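PDB 5FS4: AP205 bacteriophage COAT protein from Acinetobacter phage ap205, which forms the capsid of a small single-stranded RNA phage, probably assembling from dimers into the shell that encloses the genome. Local coordinates for residues V19-P23 and T24-T28. The protein carries 2 engineered substitutions. Residues are numbered along the deposited sequence; the frame is centred on the assembly and turned at random.
Sequences VWSDP and TRLST
Asp22 and Thr24, two residues apart at the head of a hairpin connection, show how an aspartate that opens a turn can pin the residues following it. The Asp22 carboxylate lies over the start of the turn, its CG anti to the backbone N (chi1 173°), and OD1 accepts two bonds from the same residue. Thr24 N and Thr24 OG1 both donate to Asp22 OD1, each at 2.9 Å, reaching it from one face and above the carboxylate plane. The bond from the backbone N makes this an Asx turn, laid over the type I turn from Asp22 to Arg25, which Arg25 N closes on Asp22 O at 2.9 Å. A second type I turn, from Arg25 to Thr28, follows at once and brings the chain back, so that Asp22 N donates to Thr28 O over 3.2 Å.

The other carboxylate oxygen is used differently: Asp22 OD2 accepts a hydrogen bond from a water, which in turn accepts one from Thr28 OG1. Leu26 brings CD2 to 3.7 Å from Ser21 OG, while a second water links that hydroxyl to Leu26 O. Arg25 runs out extended, its charge not meeting Asp22, and NH2 bonds to Lys58 O on strand 47-60.

The connection joins neighbouring antiparallel strands 17-22 and 28-38 of the coat-protein sheet, and Ser128 of the second subunit packs on Asp22 and Thr28. Lys6 NZ bonds to Thr24 OG1, which donates on to Asp22 OD1, so its positive charge would probably polarise that hydroxyl and favour an ionised Asp22, while the two Thr24 donors hold the carboxylate in place across the turn.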
loop_
_atom_site.group_PDB
_atom_site.type_symbol
_atom_site.label_atom_id
_atom_site.label_comp_id
_atom_site.label_asym_id
_atom_site.label_seq_id
_atom_site.Cartn_x
_atom_site.Cartn_y
_atom_site.Cartn_z
ATOM N N VAL B 19 16.172 0.944 -6.137
ATOM C CA VAL B 19 15.350 -0.229 -6.599
ATOM C C VAL B 19 15.991 -1.544 -6.139
ATOM O O VAL B 19 17.151 -1.845 -6.523
ATOM C CB VAL B 19 15.215 -0.284 -8.142
ATOM C CG1 VAL B 19 14.282 -1.414 -8.550
ATOM C CG2 VAL B 19 14.728 1.055 -8.705
ATOM N N TRP B 20 15.223 -2.362 -5.431
ATOM C CA TRP B 20 15.675 -3.662 -4.941
ATOM C C TRP B 20 15.006 -4.699 -5.856
ATOM O O TRP B 20 13.873 -4.495 -6.334
ATOM C CB TRP B 20 15.235 -3.908 -3.479
ATOM C CG TRP B 20 15.983 -3.270 -2.420
ATOM C CD1 TRP B 20 17.005 -3.823 -1.711
ATOM C CD2 TRP B 20 15.725 -1.985 -1.827
ATOM N NE1 TRP B 20 17.424 -2.958 -0.730
ATOM C CE2 TRP B 20 16.681 -1.811 -0.795
ATOM C CE3 TRP B 20 14.799 -0.947 -2.090
ATOM C CZ2 TRP B 20 16.776 -0.640 -0.057
ATOM C CZ3 TRP B 20 14.859 0.204 -1.344
ATOM C CH2 TRP B 20 15.840 0.360 -0.322
ATOM N N SER B 21 15.713 -5.793 -6.145
ATOM C CA SER B 21 15.079 -6.873 -6.886
ATOM C C SER B 21 15.543 -8.231 -6.351
ATOM O O SER B 21 16.545 -8.366 -5.682
ATOM C CB SER B 21 15.278 -6.774 -8.393
ATOM O OG SER B 21 16.604 -7.045 -8.673
ATOM N N ASP B 22 14.805 -9.242 -6.675
ATOM C CA ASP B 22 15.077 -10.563 -6.126
ATOM C C ASP B 22 16.062 -11.215 -7.056
ATOM O O ASP B 22 15.763 -11.337 -8.251
ATOM C CB ASP B 22 13.796 -11.332 -6.082
ATOM C CG ASP B 22 13.978 -12.839 -5.671
ATOM O OD1 ASP B 22 15.117 -13.403 -5.489
ATOM O OD2 ASP B 22 12.940 -13.424 -5.498
ATOM N N PRO B 23 17.247 -11.596 -6.551
ATOM C CA PRO B 23 18.207 -12.081 -7.578
ATOM C C PRO B 23 17.883 -13.382 -8.230
ATOM O O PRO B 23 18.465 -13.691 -9.273
ATOM C CB PRO B 23 19.518 -12.255 -6.815
ATOM C CG PRO B 23 19.270 -11.905 -5.396
ATOM C CD PRO B 23 17.861 -11.474 -5.214
ATOM N N THR B 24 16.956 -14.106 -7.647
ATOM C CA THR B 24 16.459 -15.317 -8.222
ATOM C C THR B 24 15.240 -15.075 -9.081
ATOM O O THR B 24 14.755 -16.040 -9.645
ATOM C CB THR B 24 16.113 -16.362 -7.109
ATOM O OG1 THR B 24 14.818 -16.110 -6.483
ATOM C CG2 THR B 24 17.186 -16.379 -6.029
ATOM N N ARG B 25 14.679 -13.842 -9.115
ATOM C CA ARG B 25 13.483 -13.562 -9.924
ATOM C C ARG B 25 13.470 -12.056 -10.135
ATOM O O ARG B 25 12.821 -11.252 -9.376
ATOM C CB ARG B 25 12.155 -14.074 -9.307
ATOM C CG ARG B 25 10.935 -13.822 -10.175
ATOM C CD ARG B 25 9.688 -14.505 -9.613
ATOM N NE ARG B 25 8.522 -14.404 -10.487
ATOM C CZ ARG B 25 8.193 -15.304 -11.419
ATOM N NH1 ARG B 25 8.987 -16.369 -11.658
ATOM N NH2 ARG B 25 7.098 -15.131 -12.159
ATOM N N LEU B 26 14.269 -11.681 -11.131
ATOM C CA LEU B 26 14.665 -10.276 -11.289
ATOM C C LEU B 26 13.499 -9.369 -11.568
ATOM O O LEU B 26 13.585 -8.178 -11.270
ATOM C CB LEU B 26 15.732 -10.161 -12.339
ATOM C CG LEU B 26 17.070 -10.759 -11.846
ATOM C CD1 LEU B 26 17.938 -11.128 -13.038
ATOM C CD2 LEU B 26 17.786 -9.822 -10.849
ATOM N N SER B 27 12.388 -9.919 -12.076
ATOM C CA SER B 27 11.155 -9.138 -12.296
ATOM C C SER B 27 10.391 -8.755 -11.004
ATOM O O SER B 27 9.490 -7.942 -11.057
ATOM C CB SER B 27 10.184 -9.888 -13.228
ATOM O OG SER B 27 9.765 -11.132 -12.725
ATOM N N THR B 28 10.721 -9.371 -9.869
ATOM C CA THR B 28 10.216 -8.913 -8.555
ATOM C C THR B 28 11.009 -7.688 -8.055
ATOM O O THR B 28 12.243 -7.762 -7.839
ATOM C CB THR B 28 10.258 -10.032 -7.517
ATOM O OG1 THR B 28 9.524 -11.113 -8.052
ATOM C CG2 THR B 28 9.521 -9.618 -6.238
HETATM O O HOH W 1 15.906 -6.622 -11.482
HETATM O O HOH W 2 10.346 -12.810 -6.072
#